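Long-range contacts in probable ribosomal RNA small subunit methyltransferase (Thermus thermophilus, PDB 3DMG), which probably methylates the RNA of the small ribosomal subunit, with S-adenosyl-L-methionine as methyl donor: residues E257-E262 and Q283-D288; A313-V318 and L344-L349; A321-A326 and E352-F357; F336-N341 and K366-E371. All blocks are in the same frame, centred on the assembly; numbering follows the deposited sequence. Where two conformers were deposited one is given.

Contact 1 of 4, residues E257-E262 and Q283-D288; sequences EVVGVE and QALHSD. With SAH (S-adenosyl-L-homocysteine), chain H.
Val259 and Leu285 meet where strands 257-262 and 283-286 run parallel within a beta-alpha-beta unit of the Rossmann-like methyltransferase fold, connected through helix 265-277. Val259 serves two neighbours: with CG1 anti to its own N (chi1 174°), that methyl meets Leu285 CD1 at 3.7 Å while CG2 approaches Gln283 NE2 to 3.6 Å. Farther along the same face Val261 CG1 rests on Ser287 CB, 3.9 Å away. Between the valines, Gly260 N reaches Gln283 O at 2.7 Å in a nearly straight bond (172°). Glu262 leaves by the other face and bends at chi2 (59°), which turns its carboxylate to the ribose of S-adenosyl-L-homocysteine: OE1 accepts from O3' at 2.7 Å and OE2 from O2' at 2.6 Å. Backbone amides of Gly243 and Asp264 hold these oxygens too. With an alanine here both ribose hydroxyls would probably lose their acceptors and the sugar its fixed orientation. At the adenine end Asp288 OD1 accepts from N6 of the cofactor product at 2.9 Å. Back on the strands, His286 NE2 is hydrogen-bonded to Asp263 O, while Glu262 O receives the Ser287 N-H from above its carbonyl plane and lies 3.3 Å from His286 CD2, at the imidazole edge.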
# COMPACT_ATOMS: atom_id res chain seq x y z
N GLU A 257 -1.02 23.42 6.57
CA GLU A 257 -0.32 23.14 5.33
C GLU A 257 0.12 21.68 5.43
O GLU A 257 1.10 21.38 6.10
CB GLU A 257 0.90 24.06 5.20
CG GLU A 257 1.69 23.90 3.91
CD GLU A 257 2.86 24.87 3.82
OE1 GLU A 257 2.62 26.10 3.85
OE2 GLU A 257 4.01 24.40 3.72
N VAL A 258 -0.61 20.79 4.77
CA VAL A 258 -0.46 19.35 5.00
C VAL A 258 0.29 18.67 3.85
O VAL A 258 0.05 18.95 2.66
CB VAL A 258 -1.82 18.64 5.22
CG1 VAL A 258 -1.62 17.15 5.53
CG2 VAL A 258 -2.62 19.31 6.35
N VAL A 259 1.21 17.80 4.24
CA VAL A 259 1.87 16.89 3.31
C VAL A 259 1.46 15.49 3.72
O VAL A 259 1.67 15.12 4.87
CB VAL A 259 3.41 17.03 3.37
CG1 VAL A 259 4.08 15.96 2.48
CG2 VAL A 259 3.85 18.43 2.94
N GLY A 260 0.85 14.75 2.81
CA GLY A 260 0.54 13.34 3.03
C GLY A 260 1.58 12.50 2.34
O GLY A 260 1.96 12.81 1.21
N VAL A 261 2.10 11.49 3.03
CA VAL A 261 2.96 10.50 2.38
C VAL A 261 2.27 9.14 2.44
O VAL A 261 1.70 8.78 3.47
CB VAL A 261 4.39 10.44 2.95
CG1 VAL A 261 5.15 11.71 2.59
CG2 VAL A 261 4.40 10.16 4.49
N GLU A 262 2.29 8.44 1.32
CA GLU A 262 1.55 7.18 1.18
C GLU A 262 2.25 6.27 0.17
O GLU A 262 2.55 6.70 -0.94
CB GLU A 262 0.13 7.52 0.73
CG GLU A 262 -0.73 6.34 0.29
CD GLU A 262 -0.89 5.32 1.39
OE1 GLU A 262 -1.41 5.67 2.49
OE2 GLU A 262 -0.52 4.15 1.15
N GLN A 283 -0.37 18.43 -0.29
CA GLN A 283 0.54 17.65 -1.12
C GLN A 283 0.28 16.18 -0.84
O GLN A 283 0.35 15.75 0.30
CB GLN A 283 1.99 18.00 -0.83
CG GLN A 283 2.34 19.46 -1.12
CD GLN A 283 3.80 19.77 -0.91
OE1 GLN A 283 4.66 19.26 -1.64
NE2 GLN A 283 4.10 20.61 0.06
N ALA A 284 -0.05 15.44 -1.88
CA ALA A 284 -0.38 14.02 -1.78
C ALA A 284 0.75 13.25 -2.44
O ALA A 284 0.74 13.03 -3.66
CB ALA A 284 -1.71 13.75 -2.47
N LEU A 285 1.73 12.85 -1.63
CA LEU A 285 2.95 12.27 -2.17
C LEU A 285 2.93 10.75 -2.14
O LEU A 285 2.50 10.13 -1.16
CB LEU A 285 4.17 12.74 -1.40
CG LEU A 285 4.34 14.26 -1.30
CD1 LEU A 285 5.63 14.58 -0.57
CD2 LEU A 285 4.34 14.91 -2.68
N HIS A 286 3.36 10.17 -3.25
CA HIS A 286 3.57 8.73 -3.34
C HIS A 286 4.99 8.48 -2.85
O HIS A 286 5.97 8.82 -3.52
CB HIS A 286 3.40 8.29 -4.80
CG HIS A 286 3.35 6.80 -4.96
ND1 HIS A 286 3.61 6.16 -6.15
CD2 HIS A 286 3.05 5.83 -4.07
CE1 HIS A 286 3.49 4.85 -5.99
NE2 HIS A 286 3.13 4.63 -4.74
N SER A 287 5.09 7.88 -1.68
CA SER A 287 6.34 7.88 -0.94
C SER A 287 6.42 6.69 -0.00
O SER A 287 5.42 6.33 0.62
CB SER A 287 6.39 9.17 -0.11
OG SER A 287 7.62 9.30 0.58
N ASP A 288 7.61 6.09 0.08
CA ASP A 288 7.88 5.07 1.10
C ASP A 288 8.30 5.81 2.36
O ASP A 288 9.44 6.32 2.44
CB ASP A 288 9.00 4.15 0.63
CG ASP A 288 9.34 3.06 1.64
OD1 ASP A 288 8.57 2.86 2.60
OD2 ASP A 288 10.36 2.40 1.44
N SAH H . -4.34 7.84 7.43
CA SAH H . -5.41 6.99 6.82
CB SAH H . -4.93 5.57 6.52
CG SAH H . -4.32 4.84 7.71
SD SAH H . -3.99 3.08 7.40
C SAH H . -6.61 6.91 7.75
O SAH H . -6.42 7.28 8.92
OXT SAH H . -7.68 6.47 7.33
C5' SAH H . -2.17 3.10 7.20
C4' SAH H . -1.73 3.65 5.84
O4' SAH H . -0.31 3.50 5.85
C3' SAH H . -2.31 2.93 4.60
O3' SAH H . -2.95 3.86 3.74
C2' SAH H . -1.05 2.30 4.01
O2' SAH H . -1.10 2.10 2.61
C1' SAH H . 0.02 3.27 4.51
N9 SAH H . 1.36 2.72 4.37
C8 SAH H . 1.74 1.40 4.49
N7 SAH H . 3.09 1.35 4.29
C5 SAH H . 3.55 2.61 4.06
C6 SAH H . 4.81 3.12 3.76
N6 SAH H . 5.89 2.32 3.64
N1 SAH H . 4.90 4.49 3.59
C2 SAH H . 3.81 5.33 3.65
N3 SAH H . 2.54 4.82 3.90
C4 SAH H . 2.45 3.48 4.11
O HOH W 1 3.46 22.00 1.96

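Contact 2 of 4, residues A313-V318 and L344-L349; sequences AVILDV and LKYEPL. With SAH (S-adenosyl-L-homocysteine), chain H.
Leu344 lies against the backbone of Ala313, its CD2 being 4.0 Å from Ala313 O, and its CB faces CG1 of Ile315; it also neighbours Phe308 and Asn341 of the guanosine site. Lys345 follows as the centre of an inverse gamma turn, in which Tyr346 N bonds to Leu344 O at 2.8 Å. The turn presents its carbonyl group to Ile315, whose CD1 comes within 3.5 Å of Lys345 C. Two waters join this residue to Ala313 O, one reaching Lys345 N and the other NZ, a polar border suited to a long charged side chain. Tyr346 offers its ring face to Ile315, the residue at the heart of the contact. Ile315 is stretched out at chi2 (163°), and its CD1 sits 3.8 Å from the ring centroid, 4° off the normal, a CH-pi contact over the face; the shorter branch, CG2, meets Tyr346 OH at 3.7 Å. Then Leu349 CD1 closes on Ile315 CD1 at 3.9 Å, so the branched isoleucine lies against both phenol and leucine. Helix 346-354 thus packs beside helix 317-329, with Tyr346 wedged among Ala319 and Val323 of that helix, Leu338 and Ser340 of strand 334-340, and Leu368 of strand 366-371.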
# COMPACT_ATOMS: atom_id res chain seq x y z
N ALA A 313 0.57 -9.38 16.93
CA ALA A 313 0.89 -8.78 18.22
C ALA A 313 2.11 -7.87 18.15
O ALA A 313 2.48 -7.25 19.16
CB ALA A 313 1.10 -9.86 19.26
N VAL A 314 2.71 -7.77 16.97
CA VAL A 314 3.99 -7.11 16.80
C VAL A 314 3.80 -5.91 15.87
O VAL A 314 3.08 -6.01 14.87
CB VAL A 314 5.06 -8.10 16.23
CG1 VAL A 314 6.38 -7.40 16.00
CG2 VAL A 314 5.25 -9.29 17.17
N ILE A 315 4.44 -4.80 16.23
CA ILE A 315 4.43 -3.58 15.41
C ILE A 315 5.26 -3.80 14.13
O ILE A 315 6.40 -4.27 14.18
CB ILE A 315 4.94 -2.35 16.21
CG1 ILE A 315 4.00 -2.08 17.39
CG2 ILE A 315 5.01 -1.09 15.34
CD1 ILE A 315 4.62 -1.18 18.43
N LEU A 316 4.65 -3.46 13.00
CA LEU A 316 5.28 -3.63 11.68
C LEU A 316 6.52 -2.76 11.55
O LEU A 316 6.58 -1.67 12.12
CB LEU A 316 4.28 -3.25 10.59
CG LEU A 316 3.08 -4.19 10.37
CD1 LEU A 316 2.07 -3.52 9.47
CD2 LEU A 316 3.52 -5.52 9.77
N ASP A 317 7.52 -3.23 10.79
CA ASP A 317 8.68 -2.41 10.49
C ASP A 317 8.29 -1.00 9.98
O ASP A 317 8.89 -0.01 10.39
CB ASP A 317 9.54 -3.07 9.42
CG ASP A 317 10.25 -4.30 9.91
OD1 ASP A 317 10.42 -4.47 11.14
OD2 ASP A 317 10.64 -5.10 9.04
N VAL A 318 7.30 -0.91 9.08
CA VAL A 318 6.89 0.39 8.56
C VAL A 318 6.40 1.30 9.68
O VAL A 318 6.75 2.47 9.75
CB VAL A 318 5.77 0.26 7.49
CG1 VAL A 318 5.20 1.63 7.13
CG2 VAL A 318 6.32 -0.43 6.23
N LEU A 344 -0.87 -2.69 21.17
CA LEU A 344 0.36 -2.57 20.39
C LEU A 344 1.35 -1.74 21.20
O LEU A 344 1.01 -0.66 21.72
CB LEU A 344 0.08 -1.98 19.02
CG LEU A 344 -0.60 -2.94 18.04
CD1 LEU A 344 -0.94 -2.22 16.73
CD2 LEU A 344 0.27 -4.18 17.78
N LYS A 345 2.57 -2.25 21.33
CA LYS A 345 3.54 -1.75 22.30
C LYS A 345 4.28 -0.49 21.83
O LYS A 345 5.51 -0.47 21.74
CB LYS A 345 4.51 -2.88 22.70
CG LYS A 345 3.79 -4.07 23.33
CD LYS A 345 4.68 -5.29 23.49
CE LYS A 345 3.87 -6.49 23.98
NZ LYS A 345 4.65 -7.76 23.91
N TYR A 346 3.52 0.57 21.56
CA TYR A 346 4.12 1.83 21.07
C TYR A 346 4.79 2.65 22.16
O TYR A 346 5.67 3.47 21.87
CB TYR A 346 3.08 2.70 20.36
CG TYR A 346 2.81 2.29 18.94
CD1 TYR A 346 3.71 2.61 17.93
CD2 TYR A 346 1.68 1.55 18.61
CE1 TYR A 346 3.48 2.23 16.64
CE2 TYR A 346 1.43 1.16 17.31
CZ TYR A 346 2.34 1.52 16.32
OH TYR A 346 2.14 1.15 15.01
N GLU A 347 4.38 2.44 23.40
CA GLU A 347 4.86 3.26 24.51
C GLU A 347 6.38 3.25 24.64
O GLU A 347 6.98 4.33 24.67
CB GLU A 347 4.18 2.84 25.81
CG GLU A 347 2.71 3.17 25.85
CD GLU A 347 1.82 2.11 25.20
OE1 GLU A 347 2.31 1.08 24.68
OE2 GLU A 347 0.59 2.33 25.23
N PRO A 348 7.00 2.06 24.71
CA PRO A 348 8.47 2.06 24.76
C PRO A 348 9.14 2.72 23.56
O PRO A 348 10.21 3.31 23.71
CB PRO A 348 8.83 0.57 24.83
CG PRO A 348 7.60 -0.17 24.40
CD PRO A 348 6.45 0.69 24.78
N LEU A 349 8.53 2.64 22.38
CA LEU A 349 9.11 3.29 21.18
C LEU A 349 9.08 4.81 21.28
O LEU A 349 10.04 5.48 20.89
CB LEU A 349 8.38 2.88 19.88
CG LEU A 349 8.22 1.41 19.51
CD1 LEU A 349 7.56 1.35 18.15
CD2 LEU A 349 9.57 0.67 19.49
N SAH H . -4.34 7.84 7.43
CA SAH H . -5.41 6.99 6.82
CB SAH H . -4.93 5.57 6.52
CG SAH H . -4.32 4.84 7.71
SD SAH H . -3.99 3.08 7.40
C SAH H . -6.61 6.91 7.75
O SAH H . -6.42 7.28 8.92
OXT SAH H . -7.68 6.47 7.33
C5' SAH H . -2.17 3.10 7.20
C4' SAH H . -1.73 3.65 5.84
O4' SAH H . -0.31 3.50 5.85
C3' SAH H . -2.31 2.93 4.60
O3' SAH H . -2.95 3.86 3.74
C2' SAH H . -1.05 2.30 4.01
O2' SAH H . -1.10 2.10 2.61
C1' SAH H . 0.02 3.27 4.51
N9 SAH H . 1.36 2.72 4.37
C8 SAH H . 1.74 1.40 4.49
N7 SAH H . 3.09 1.35 4.29
C5 SAH H . 3.55 2.61 4.06
C6 SAH H . 4.81 3.12 3.76
N6 SAH H . 5.89 2.32 3.64
N1 SAH H . 4.90 4.49 3.59
C2 SAH H . 3.81 5.33 3.65
N3 SAH H . 2.54 4.82 3.90
C4 SAH H . 2.45 3.48 4.11
O HOH W 2 3.31 -4.58 19.87
O HOH W 3 4.56 -8.25 20.98

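Contact 3 of 4, residues A321-A326 and E352-F357; sequences AFVNVA and EKFGAF. With SAH (S-adenosyl-L-homocysteine), chain H; SO4 (sulfate ion), chain C.
Lys353 reaches across to helix 317-329 along its whole length. Its CB lies 4.4 Å from Val323 CG1, and CG comes a little nearer to the same methyl, at 4.1 Å, so the first carbons behave as part of the hydrophobic seam. The chain then bends at chi2 (-63°) and runs over Asn324: CD is 3.4 Å and CE 3.5 Å from Asn324 OD1. At the tip NZ makes a weak hydrogen bond of 3.2 Å to the same OD1 and has Glu352 OE2 as a long salt-bridge partner. A lysine suits this edge, apolar at its root and charged at its tip. Both helices, 317-329 and 346-354, pack on one face of the central sheet of the Rossmann-like methyltransferase fold. Asn324 ND2 donates to O3 of a sulfate, probably from the crystallisation liquor, at 2.8 Å; Arg5 N binds the same ion. These Asn324 contacts hold for one of two deposited conformers and are to that extent doubtful. Deeper in, Phe354 brings its ring obliquely to the other helix, with CZ 4.4 Å from Ala326 CB, where a small residue lets the aromatic come close. Gly355, just past the helix, has positive phi (102°); at its backbone angles a CB would be jammed against the preceding carbonyl oxygen.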
# COMPACT_ATOMS: atom_id res chain seq x y z
N ALA A 321 9.15 2.54 11.72
CA ALA A 321 9.80 3.62 10.98
C ALA A 321 9.01 4.94 11.04
O ALA A 321 9.61 6.01 11.08
CB ALA A 321 10.07 3.21 9.52
N PHE A 322 7.68 4.86 11.05
CA PHE A 322 6.86 6.06 11.16
C PHE A 322 7.23 6.83 12.44
O PHE A 322 7.34 8.05 12.43
CB PHE A 322 5.37 5.69 11.25
CG PHE A 322 4.69 5.45 9.93
CD1 PHE A 322 5.37 5.29 8.72
CD2 PHE A 322 3.31 5.39 9.91
CE1 PHE A 322 4.67 5.07 7.54
CE2 PHE A 322 2.60 5.17 8.74
CZ PHE A 322 3.28 5.02 7.54
N VAL A 323 7.37 6.10 13.55
CA VAL A 323 7.72 6.74 14.83
C VAL A 323 9.11 7.38 14.76
O VAL A 323 9.29 8.54 15.17
CB VAL A 323 7.68 5.75 15.99
CG1 VAL A 323 8.14 6.43 17.31
CG2 VAL A 323 6.27 5.19 16.13
N ASN A 324 10.08 6.63 14.22
CA ASN A 324 11.46 7.10 14.09
C ASN A 324 11.53 8.35 13.21
O ASN A 324 12.20 9.33 13.55
CB ASN A 324 12.35 5.99 13.52
CG ASN A 324 13.82 6.11 13.92
OD1 ASN A 324 14.20 6.96 14.72
ND2 ASN A 324 14.65 5.23 13.36
N VAL A 325 10.82 8.31 12.09
CA VAL A 325 10.78 9.43 11.16
C VAL A 325 10.05 10.63 11.77
O VAL A 325 10.48 11.77 11.64
CB VAL A 325 10.15 8.96 9.82
CG1 VAL A 325 9.69 10.14 9.00
CG2 VAL A 325 11.17 8.12 9.03
N ALA A 326 8.97 10.38 12.50
CA ALA A 326 8.27 11.47 13.20
C ALA A 326 9.20 12.25 14.12
O ALA A 326 9.24 13.49 14.08
CB ALA A 326 7.09 10.93 13.97
N GLU A 352 11.61 6.01 23.80
CA GLU A 352 12.95 5.94 23.23
C GLU A 352 13.25 7.14 22.33
O GLU A 352 14.30 7.77 22.44
CB GLU A 352 13.12 4.63 22.47
CG GLU A 352 14.44 4.45 21.74
CD GLU A 352 14.45 3.23 20.85
OE1 GLU A 352 13.42 2.53 20.75
OE2 GLU A 352 15.52 2.96 20.25
N LYS A 353 12.31 7.46 21.44
CA LYS A 353 12.55 8.48 20.41
C LYS A 353 12.26 9.91 20.84
O LYS A 353 12.82 10.85 20.25
CB LYS A 353 11.77 8.15 19.13
CG LYS A 353 12.09 6.80 18.51
CD LYS A 353 13.54 6.68 18.06
CE LYS A 353 13.90 5.23 17.80
NZ LYS A 353 15.19 5.10 17.08
N PHE A 354 11.40 10.08 21.85
CA PHE A 354 10.99 11.42 22.29
C PHE A 354 11.41 11.77 23.71
O PHE A 354 11.53 12.95 24.05
CB PHE A 354 9.48 11.60 22.16
CG PHE A 354 9.00 11.71 20.75
CD1 PHE A 354 9.00 12.94 20.08
CD2 PHE A 354 8.54 10.58 20.08
CE1 PHE A 354 8.55 13.04 18.77
CE2 PHE A 354 8.09 10.67 18.77
CZ PHE A 354 8.08 11.91 18.12
N GLY A 355 11.62 10.75 24.54
CA GLY A 355 11.98 10.94 25.95
C GLY A 355 10.82 10.74 26.89
O GLY A 355 11.00 10.33 28.04
N ALA A 356 9.61 11.04 26.41
CA ALA A 356 8.38 10.96 27.20
C ALA A 356 7.20 10.86 26.26
O ALA A 356 7.35 11.06 25.06
CB ALA A 356 8.24 12.19 28.09
N PHE A 357 6.03 10.55 26.80
CA PHE A 357 4.81 10.52 26.00
C PHE A 357 3.60 10.64 26.90
O PHE A 357 3.69 10.46 28.13
CB PHE A 357 4.72 9.21 25.18
CG PHE A 357 4.35 8.02 26.01
CD1 PHE A 357 3.02 7.64 26.15
CD2 PHE A 357 5.34 7.30 26.68
CE1 PHE A 357 2.68 6.55 26.94
CE2 PHE A 357 5.00 6.21 27.48
CZ PHE A 357 3.67 5.84 27.61
N SAH H . -4.34 7.84 7.43
CA SAH H . -5.41 6.99 6.82
CB SAH H . -4.93 5.57 6.52
CG SAH H . -4.32 4.84 7.71
SD SAH H . -3.99 3.08 7.40
C SAH H . -6.61 6.91 7.75
O SAH H . -6.42 7.28 8.92
OXT SAH H . -7.68 6.47 7.33
C5' SAH H . -2.17 3.10 7.20
C4' SAH H . -1.73 3.65 5.84
O4' SAH H . -0.31 3.50 5.85
C3' SAH H . -2.31 2.93 4.60
O3' SAH H . -2.95 3.86 3.74
C2' SAH H . -1.05 2.30 4.01
O2' SAH H . -1.10 2.10 2.61
C1' SAH H . 0.02 3.27 4.51
N9 SAH H . 1.36 2.72 4.37
C8 SAH H . 1.74 1.40 4.49
N7 SAH H . 3.09 1.35 4.29
C5 SAH H . 3.55 2.61 4.06
C6 SAH H . 4.81 3.12 3.76
N6 SAH H . 5.89 2.32 3.64
N1 SAH H . 4.90 4.49 3.59
C2 SAH H . 3.81 5.33 3.65
N3 SAH H . 2.54 4.82 3.90
C4 SAH H . 2.45 3.48 4.11
S SO4 C . 17.89 6.93 13.61
O1 SO4 C . 18.02 6.66 12.18
O2 SO4 C . 17.07 8.12 13.82
O3 SO4 C . 17.25 5.81 14.27
O4 SO4 C . 19.23 7.13 14.17

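Contact 4 of 4, residues F336-N341 and K366-E371; sequences FFLVSN and KVLFAE
Phe336 and Ala370 begin a ladder of six backbone hydrogen bonds between strands 334-340 and 366-371, the first from Phe336 N to Ala370 O at 2.8 Å. Leu338 with Leu368 and Ser340 with Lys366 form the other hydrogen-bonded pairs. In the non-hydrogen-bonded pairs between them CA-H groups point at carbonyls, as where Val339 CA lies 3.2 Å from Lys366 O. The aromatic interaction is edge-to-face: Phe369 turns its edge to a face of Phe337, with centroids 5.3 Å apart and planes at 64°. The nearest atoms are Phe337 CE1 and Phe369 CD1, 3.8 Å apart; Arg226 adds a cation-pi contact to Phe369. Strand 366-371 is the antiparallel member slotted between 334-340 and 358-362, giving the strand order 3-2-1-4-5-7-6 characteristic of class I methyltransferases. Apolar contacts continue on the face of the two aromatics, where Val339 CG2 touches Val367 CG2 at 3.8 Å, beta-branched residues well suited to an extended chain. On the other face, at the Ser340 end, the contacts turn polar. Ser340 OG, turned between its own N and carbonyl carbon (chi1 81°), donates to Asn341 O at 2.9 Å, and Lys366 CE passes 3.7 Å from Ser340 OG. Replacing Ser340 by alanine is likely to leave Asn341 O without this hydroxyl donor and Lys366 CE without a neighbour. The extended Lys366 goes on until NZ forms a salt bridge with Glu347 OE2.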
# COMPACT_ATOMS: atom_id res chain seq x y z
N PHE A 336 3.54 15.18 18.06
CA PHE A 336 3.25 13.93 17.36
C PHE A 336 2.00 13.30 17.96
O PHE A 336 1.90 13.18 19.18
CB PHE A 336 4.44 12.99 17.57
CG PHE A 336 4.34 11.66 16.89
CD1 PHE A 336 3.87 11.55 15.57
CD2 PHE A 336 4.79 10.50 17.54
CE1 PHE A 336 3.82 10.30 14.94
CE2 PHE A 336 4.74 9.26 16.91
CZ PHE A 336 4.26 9.15 15.62
N PHE A 337 1.06 12.91 17.09
CA PHE A 337 -0.12 12.15 17.50
C PHE A 337 -0.12 10.82 16.75
O PHE A 337 0.02 10.79 15.52
CB PHE A 337 -1.42 12.87 17.14
CG PHE A 337 -1.63 14.17 17.85
CD1 PHE A 337 -2.44 14.24 18.99
CD2 PHE A 337 -1.05 15.34 17.38
CE1 PHE A 337 -2.65 15.44 19.63
CE2 PHE A 337 -1.25 16.54 18.03
CZ PHE A 337 -2.05 16.60 19.16
N LEU A 338 -0.30 9.73 17.49
CA LEU A 338 -0.37 8.39 16.91
C LEU A 338 -1.55 7.64 17.51
O LEU A 338 -1.80 7.72 18.70
CB LEU A 338 0.92 7.63 17.21
CG LEU A 338 1.03 6.17 16.76
CD1 LEU A 338 2.46 5.80 16.40
CD2 LEU A 338 0.51 5.26 17.87
N VAL A 339 -2.27 6.91 16.67
CA VAL A 339 -3.40 6.11 17.14
C VAL A 339 -3.22 4.64 16.77
O VAL A 339 -2.79 4.31 15.66
CB VAL A 339 -4.76 6.69 16.65
CG1 VAL A 339 -4.91 6.58 15.15
CG2 VAL A 339 -5.96 5.98 17.37
N SER A 340 -3.54 3.75 17.72
CA SER A 340 -3.44 2.32 17.46
C SER A 340 -4.37 1.49 18.31
O SER A 340 -4.99 1.97 19.26
CB SER A 340 -2.00 1.83 17.66
OG SER A 340 -1.71 1.59 19.01
N ASN A 341 -4.42 0.21 17.96
CA ASN A 341 -5.07 -0.79 18.80
C ASN A 341 -4.43 -0.79 20.19
O ASN A 341 -3.22 -0.57 20.33
CB ASN A 341 -5.02 -2.14 18.11
CG ASN A 341 -5.79 -2.15 16.80
OD1 ASN A 341 -6.80 -1.45 16.66
ND2 ASN A 341 -5.31 -2.91 15.83
N LYS A 366 -6.13 3.54 21.35
CA LYS A 366 -5.39 4.51 22.13
C LYS A 366 -4.76 5.58 21.25
O LYS A 366 -4.24 5.27 20.16
CB LYS A 366 -4.34 3.86 23.03
CG LYS A 366 -3.27 3.05 22.33
CD LYS A 366 -2.39 2.38 23.38
CE LYS A 366 -1.31 1.58 22.68
NZ LYS A 366 -0.67 0.64 23.63
N VAL A 367 -4.85 6.82 21.70
CA VAL A 367 -4.14 7.93 21.08
C VAL A 367 -2.98 8.33 21.98
O VAL A 367 -3.19 8.73 23.14
CB VAL A 367 -5.02 9.16 20.82
CG1 VAL A 367 -4.21 10.28 20.12
CG2 VAL A 367 -6.22 8.78 19.96
N LEU A 368 -1.77 8.23 21.42
CA LEU A 368 -0.56 8.61 22.12
C LEU A 368 -0.05 9.93 21.56
O LEU A 368 -0.27 10.27 20.39
CB LEU A 368 0.49 7.51 22.01
CG LEU A 368 0.10 6.11 22.51
CD1 LEU A 368 1.23 5.12 22.27
CD2 LEU A 368 -0.33 6.09 23.99
N PHE A 369 0.65 10.67 22.42
CA PHE A 369 1.10 12.00 22.10
C PHE A 369 2.54 12.15 22.56
O PHE A 369 2.92 11.68 23.62
CB PHE A 369 0.21 13.02 22.84
CG PHE A 369 0.73 14.43 22.82
CD1 PHE A 369 0.43 15.29 21.77
CD2 PHE A 369 1.51 14.92 23.88
CE1 PHE A 369 0.90 16.61 21.75
CE2 PHE A 369 2.00 16.24 23.87
CZ PHE A 369 1.69 17.08 22.80
N ALA A 370 3.36 12.80 21.74
CA ALA A 370 4.70 13.17 22.19
C ALA A 370 5.09 14.54 21.70
O ALA A 370 4.56 15.03 20.70
CB ALA A 370 5.72 12.14 21.75
N GLU A 371 6.01 15.17 22.41
CA GLU A 371 6.50 16.50 22.05
C GLU A 371 8.00 16.46 21.82
O GLU A 371 8.74 15.86 22.61
CB GLU A 371 6.14 17.52 23.14
CG GLU A 371 6.46 18.97 22.78
CD GLU A 371 5.97 19.96 23.82
OE1 GLU A 371 4.92 19.72 24.46
OE2 GLU A 371 6.64 21.00 24.00

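In the fold
From the N terminus, contact 1 closes first: helix 265-277 separates its two strands, and the loop is complete before any other opens. The remaining three interlock. Residues 313-318, 321-326 and 336-341 open contacts 2, 3 and 4 in turn, and 344-349, 352-357 and 366-371 close them in the same order, so every pair crosses and none nests. Contacts 2 and 3 tie helix 317-329 and the loop leading into it to helix 346-354, while contact 4 joins the strands beneath. Contacts 1 and 4 belong to the same sheet, their centres about 19 Å apart. The cofactor product touches contacts 1, 2 and 3, through Glu262 and Asp288, Val318 and Phe322.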